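Local coordinates for L-hydantoinase (PDB 1GKR), which hydrolyses the ring of hydantoin derivatives, preferring aryl- over alkyl-substituted ones, as a zinc-dependent homotetrameric enzyme of the dihydropyrimidinase family, at residues 170-173 with 174-178; 212-215 with 216-220. All coordinates share one frame; numbering follows the deposited sequence.

Contact 1 (170-178) comes first along the chain of this amidohydrolase-type TIM barrel and illustrates how a helix ends: it closes the last turn of helix 163-176 and turns the chain toward strand 179-182. Contact 2 (212-220), an example of how a helix starts, opens only after helices 187-199 and 205-211 have passed, and forms the first turn of helix 214-231, which leads to strand 234-237. The two are therefore in series, neither nested nor crossing. Their centres lie about 26 Å apart and their nearest atoms about 8 Å, without touching, yet Phe170 of contact 1 packs on Leu227, farther along the helix that contact 2 begins.

Contact 1: 170-173 with 174-178; sequences FQEI and AACGS
Ser178 N reaches back to Ile173 O across the last turn of helix 163-176, a 3.1 Å bond with an N-H...O angle of 159°, and this closure defines a Schellman motif. Its companion bond is weaker: Gly177 N meets Ala174 O at 3.2 Å. Gly177 is the C-prime residue, and its positive phi of 73°, a value that favours glycine, swings the chain out of the helix. The carbonyl of Ile173 is the focus of the ending, since besides the sound bond from Ser178 it takes two weak ones, from Gly177 N at 2.9 Å and from Cys176 N. Three successive amides of the departing chain thus converge on one oxygen of the last turn.

Before this point the turn is regular, with Ala174 N bonded to Phe170 O at 2.9 Å, Ala175 N to Gln171 O and Cys176 N to Glu172 O. On the side facing helix 132-140, the bent side chain of Glu172 brings OE1 within 3.9 Å of Cys176 SG, a loose approach beside Arg136, which both residues touch. Gln171 points elsewhere and uses OE1 to accept a hydrogen bond from Gln196 of the second subunit.

Toward the barrel, Phe170 and Ile173 both pack on Ile180 of strand 179-182. Phe170 also meets Ala231 of helix 214-231. The hydrophobic contact that commonly accompanies a Schellman turn is present as well, although made by a serine methylene. With chi1 of Ile173 at -65°, CG1 lies beside the backbone N and anti to the carbonyl carbon, while CG2 is anti to the N; this turns the CG2 methyl to the departing chain, where it lies 4.0 Å from Ser178 CB.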
ATOM      1  N   PHE A 170       4.934 -12.441 -23.987  1.00 12.27           N
ATOM      2  CA  PHE A 170       4.614 -12.915 -22.642  1.00 12.79           C
ATOM      3  C   PHE A 170       3.605 -14.050 -22.728  1.00 16.89           C
ATOM      4  O   PHE A 170       3.746 -15.069 -22.041  1.00 17.21           O
ATOM      5  CB  PHE A 170       4.025 -11.795 -21.795  1.00 15.37           C
ATOM      6  CG  PHE A 170       5.055 -10.916 -21.123  1.00 14.43           C
ATOM      7  CD1 PHE A 170       6.387 -10.934 -21.520  1.00 16.22           C
ATOM      8  CD2 PHE A 170       4.673 -10.038 -20.116  1.00 11.62           C
ATOM      9  CE1 PHE A 170       7.319 -10.083 -20.921  1.00 14.79           C
ATOM     10  CE2 PHE A 170       5.595  -9.192 -19.516  1.00 12.43           C
ATOM     11  CZ  PHE A 170       6.922  -9.216 -19.922  1.00 13.86           C
ATOM     12  N   GLN A 171       2.586 -13.890 -23.568  1.00 16.70           N
ATOM     13  CA  GLN A 171       1.596 -14.950 -23.712  1.00 16.00           C
ATOM     14  C   GLN A 171       2.211 -16.219 -24.276  1.00 16.18           C
ATOM     15  O   GLN A 171       1.915 -17.306 -23.784  1.00 19.77           O
ATOM     16  CB  GLN A 171       0.451 -14.508 -24.599  1.00 16.33           C
ATOM     17  CG  GLN A 171      -0.288 -13.321 -24.064  1.00 23.30           C
ATOM     18  CD  GLN A 171      -1.416 -12.902 -24.973  1.00 29.61           C
ATOM     19  OE1 GLN A 171      -1.247 -12.790 -26.196  1.00 33.26           O
ATOM     20  NE2 GLN A 171      -2.581 -12.658 -24.385  1.00 34.12           N
ATOM     21  N   GLU A 172       3.054 -16.113 -25.299  1.00 14.24           N
ATOM     22  CA  GLU A 172       3.661 -17.333 -25.828  1.00 16.69           C
ATOM     23  C   GLU A 172       4.491 -18.013 -24.747  1.00 16.89           C
ATOM     24  O   GLU A 172       4.372 -19.219 -24.543  1.00 17.20           O
ATOM     25  CB  GLU A 172       4.552 -17.052 -27.038  1.00 19.79           C
ATOM     26  CG  GLU A 172       3.891 -17.300 -28.391  1.00 30.33           C
ATOM     27  CD  GLU A 172       3.387 -18.730 -28.573  1.00 33.83           C
ATOM     28  OE1 GLU A 172       4.185 -19.684 -28.435  1.00 35.68           O
ATOM     29  OE2 GLU A 172       2.184 -18.897 -28.865  1.00 37.47           O
ATOM     30  N   ILE A 173       5.326 -17.238 -24.055  1.00 16.06           N
ATOM     31  CA  ILE A 173       6.177 -17.768 -22.995  1.00 15.97           C
ATOM     32  C   ILE A 173       5.366 -18.497 -21.930  1.00 16.69           C
ATOM     33  O   ILE A 173       5.775 -19.557 -21.444  1.00 17.41           O
ATOM     34  CB  ILE A 173       6.987 -16.653 -22.299  1.00 15.94           C
ATOM     35  CG1 ILE A 173       7.964 -16.019 -23.287  1.00 16.41           C
ATOM     36  CG2 ILE A 173       7.748 -17.227 -21.127  1.00 11.08           C
ATOM     37  CD1 ILE A 173       8.942 -17.010 -23.895  1.00 17.51           C
ATOM     38  N   ALA A 174       4.221 -17.933 -21.565  1.00 15.09           N
ATOM     39  CA  ALA A 174       3.379 -18.551 -20.554  1.00 15.85           C
ATOM     40  C   ALA A 174       2.858 -19.880 -21.046  1.00 17.60           C
ATOM     41  O   ALA A 174       2.830 -20.857 -20.302  1.00 20.69           O
ATOM     42  CB  ALA A 174       2.224 -17.651 -20.208  1.00 14.74           C
ATOM     43  N   ALA A 175       2.450 -19.914 -22.308  1.00 18.75           N
ATOM     44  CA  ALA A 175       1.911 -21.124 -22.906  1.00 20.99           C
ATOM     45  C   ALA A 175       2.948 -22.237 -23.070  1.00 23.42           C
ATOM     46  O   ALA A 175       2.593 -23.408 -23.099  1.00 26.00           O
ATOM     47  CB  ALA A 175       1.290 -20.795 -24.243  1.00 19.61           C
ATOM     48  N   CYS A 176       4.221 -21.875 -23.188  1.00 25.15           N
ATOM     49  CA  CYS A 176       5.292 -22.862 -23.344  1.00 24.80           C
ATOM     50  C   CYS A 176       5.816 -23.272 -21.989  1.00 23.12           C
ATOM     51  O   CYS A 176       6.484 -24.296 -21.864  1.00 23.63           O
ATOM     52  CB  CYS A 176       6.466 -22.285 -24.143  1.00 24.90           C
ATOM     53  SG  CYS A 176       6.108 -21.952 -25.867  1.00 32.21           S
ATOM     54  N   GLY A 177       5.522 -22.452 -20.983  1.00 22.53           N
ATOM     55  CA  GLY A 177       5.993 -22.720 -19.638  1.00 21.60           C
ATOM     56  C   GLY A 177       7.479 -22.431 -19.561  1.00 21.89           C
ATOM     57  O   GLY A 177       8.221 -23.086 -18.824  1.00 25.61           O
ATOM     58  N   SER A 178       7.916 -21.447 -20.337  1.00 19.22           N
ATOM     59  CA  SER A 178       9.314 -21.076 -20.380  1.00 18.57           C
ATOM     60  C   SER A 178       9.554 -19.913 -19.432  1.00 19.75           C
ATOM     61  O   SER A 178       8.772 -19.685 -18.514  1.00 22.67           O
ATOM     62  CB  SER A 178       9.692 -20.686 -21.808  1.00 18.02           C
ATOM     63  OG  SER A 178      11.074 -20.382 -21.916  1.00 20.56           O
TER

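Contact 2: 212-215 with 216-220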
ATOM      1  N   GLN A 212      19.674   8.349 -18.431  1.00 17.08           N
ATOM      2  CA  GLN A 212      18.910   7.124 -18.218  1.00 15.95           C
ATOM      3  C   GLN A 212      18.671   7.014 -16.721  1.00 14.57           C
ATOM      4  O   GLN A 212      19.091   6.056 -16.093  1.00 15.45           O
ATOM      5  CB  GLN A 212      19.699   5.914 -18.715  1.00 15.57           C
ATOM      6  CG  GLN A 212      20.174   6.054 -20.158  1.00 17.86           C
ATOM      7  CD  GLN A 212      20.774   4.773 -20.734  1.00 18.07           C
ATOM      8  OE1 GLN A 212      21.452   4.807 -21.758  1.00 20.94           O
ATOM      9  NE2 GLN A 212      20.516   3.643 -20.088  1.00 16.94           N
ATOM     10  N   PRO A 213      17.987   8.009 -16.133  1.00 14.10           N
ATOM     11  CA  PRO A 213      17.671   8.081 -14.700  1.00 13.60           C
ATOM     12  C   PRO A 213      16.864   6.917 -14.150  1.00 13.69           C
ATOM     13  O   PRO A 213      16.302   6.131 -14.913  1.00 13.89           O
ATOM     14  CB  PRO A 213      16.934   9.417 -14.574  1.00 11.65           C
ATOM     15  CG  PRO A 213      16.271   9.556 -15.890  1.00 11.79           C
ATOM     16  CD  PRO A 213      17.339   9.116 -16.860  1.00 12.53           C
ATOM     17  N   VAL A 214      16.796   6.814 -12.824  1.00 13.00           N
ATOM     18  CA  VAL A 214      16.062   5.715 -12.217  1.00 14.62           C
ATOM     19  C   VAL A 214      14.570   5.777 -12.506  1.00 15.67           C
ATOM     20  O   VAL A 214      13.935   4.738 -12.698  1.00 17.49           O
ATOM     21  CB  VAL A 214      16.250   5.640 -10.669  1.00 12.82           C
ATOM     22  CG1 VAL A 214      17.702   5.766 -10.308  1.00 12.40           C
ATOM     23  CG2 VAL A 214      15.459   6.699  -9.999  1.00 21.55           C
ATOM     24  N   PHE A 215      14.004   6.980 -12.568  1.00 16.22           N
ATOM     25  CA  PHE A 215      12.571   7.074 -12.787  1.00 14.73           C
ATOM     26  C   PHE A 215      12.135   6.389 -14.075  1.00 14.64           C
ATOM     27  O   PHE A 215      11.042   5.821 -14.131  1.00 15.68           O
ATOM     28  CB  PHE A 215      12.105   8.532 -12.706  1.00 13.74           C
ATOM     29  CG  PHE A 215      12.056   9.245 -14.016  1.00 15.39           C
ATOM     30  CD1 PHE A 215      11.012   9.015 -14.910  1.00 14.84           C
ATOM     31  CD2 PHE A 215      13.028  10.180 -14.345  1.00 16.48           C
ATOM     32  CE1 PHE A 215      10.932   9.709 -16.114  1.00 15.07           C
ATOM     33  CE2 PHE A 215      12.963  10.886 -15.552  1.00 16.44           C
ATOM     34  CZ  PHE A 215      11.914  10.650 -16.437  1.00 18.61           C
ATOM     35  N   GLN A 216      12.979   6.401 -15.104  1.00 12.83           N
ATOM     36  CA  GLN A 216      12.585   5.726 -16.334  1.00 11.59           C
ATOM     37  C   GLN A 216      12.859   4.228 -16.232  1.00 12.23           C
ATOM     38  O   GLN A 216      12.110   3.420 -16.782  1.00 11.54           O
ATOM     39  CB  GLN A 216      13.255   6.347 -17.577  1.00  8.32           C
ATOM     40  CG  GLN A 216      14.765   6.322 -17.658  1.00  8.52           C
ATOM     41  CD  GLN A 216      15.302   4.992 -18.126  1.00 11.73           C
ATOM     42  OE1 GLN A 216      14.711   4.334 -18.986  1.00 12.44           O
ATOM     43  NE2 GLN A 216      16.444   4.592 -17.578  1.00 11.77           N
ATOM     44  N   GLU A 217      13.904   3.842 -15.504  1.00 11.55           N
ATOM     45  CA  GLU A 217      14.184   2.419 -15.351  1.00 12.19           C
ATOM     46  C   GLU A 217      13.027   1.819 -14.571  1.00 14.05           C
ATOM     47  O   GLU A 217      12.502   0.754 -14.901  1.00 15.95           O
ATOM     48  CB  GLU A 217      15.475   2.183 -14.564  1.00  8.16           C
ATOM     49  CG  GLU A 217      15.712   0.717 -14.223  1.00  4.73           C
ATOM     50  CD  GLU A 217      16.992   0.491 -13.445  1.00  7.96           C
ATOM     51  OE1 GLU A 217      17.459   1.417 -12.763  1.00 13.14           O
ATOM     52  OE2 GLU A 217      17.540  -0.622 -13.488  1.00 14.74           O
ATOM     53  N   ASN A 218      12.622   2.521 -13.525  1.00 13.86           N
ATOM     54  CA  ASN A 218      11.544   2.035 -12.693  1.00 13.90           C
ATOM     55  C   ASN A 218      10.188   2.048 -13.379  1.00 12.07           C
ATOM     56  O   ASN A 218       9.330   1.230 -13.071  1.00 12.50           O
ATOM     57  CB  ASN A 218      11.531   2.822 -11.390  1.00 14.03           C
ATOM     58  CG  ASN A 218      12.724   2.481 -10.504  1.00 12.80           C
ATOM     59  OD1 ASN A 218      13.016   3.187  -9.539  1.00 16.41           O
ATOM     60  ND2 ASN A 218      13.412   1.388 -10.828  1.00  5.74           N
ATOM     61  N   GLU A 219       9.990   2.958 -14.320  1.00 10.67           N
ATOM     62  CA  GLU A 219       8.725   2.990 -15.037  1.00  9.92           C
ATOM     63  C   GLU A 219       8.636   1.716 -15.880  1.00 10.49           C
ATOM     64  O   GLU A 219       7.592   1.061 -15.938  1.00 10.20           O
ATOM     65  CB  GLU A 219       8.660   4.228 -15.930  1.00 11.10           C
ATOM     66  CG  GLU A 219       7.381   4.369 -16.746  1.00 13.93           C
ATOM     67  CD  GLU A 219       7.337   3.447 -17.965  1.00 21.14           C
ATOM     68  OE1 GLU A 219       8.372   3.352 -18.661  1.00 21.24           O
ATOM     69  OE2 GLU A 219       6.273   2.829 -18.238  1.00 22.83           O
ATOM     70  N   ALA A 220       9.740   1.357 -16.527  1.00  9.64           N
ATOM     71  CA  ALA A 220       9.761   0.168 -17.363  1.00  9.86           C
ATOM     72  C   ALA A 220       9.515  -1.076 -16.513  1.00 12.53           C
ATOM     73  O   ALA A 220       8.818  -2.010 -16.933  1.00 12.18           O
ATOM     74  CB  ALA A 220      11.092   0.060 -18.083  1.00  6.61           C
TER
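Val214 O accepts the amide of Asn218 in the first i to i+4 bond of full strength here, 2.7 Å long and nearly straight at 170°. The next, from Glu219 N to Phe215 O, is 3.1 Å, with the donor well above the carbonyl plane. One step earlier, Pro213 O takes only weak backbone bonds, from Gln216 N at 3.3 Å and from Glu217 N at 3.4 Å.

A side chain makes good the difference. Gln216 sets CG between its own backbone N and carbonyl carbon (chi1 61°), bends again at chi2, and curls back over the turn, so that NE2 donates a 3.1 Å hydrogen bond to Pro213 O and a weak one to Gln212 O. Pro213 occupies the N-cap of helix 214-231, an outer helix of the TIM barrel, and its ring crosses the Gln216 chain at about a right angle, CD to CG 3.9 Å. The folded amide is held further by Glu185 at NE2 and by Asn186 N at OE1, close after the zinc ligand His183. With an alanine in this place, Pro213 O is likely to lose its strongest partner, Asn186 N this acceptor and Glu185 one of its two glutamine donors.

Glu217 heads elsewhere, bonded to Ser241 and salt-bridged to Arg289. Gln216 CB covers one face of the Phe215 ring, which also meets Phe167 of the second subunit, planes at about 35°.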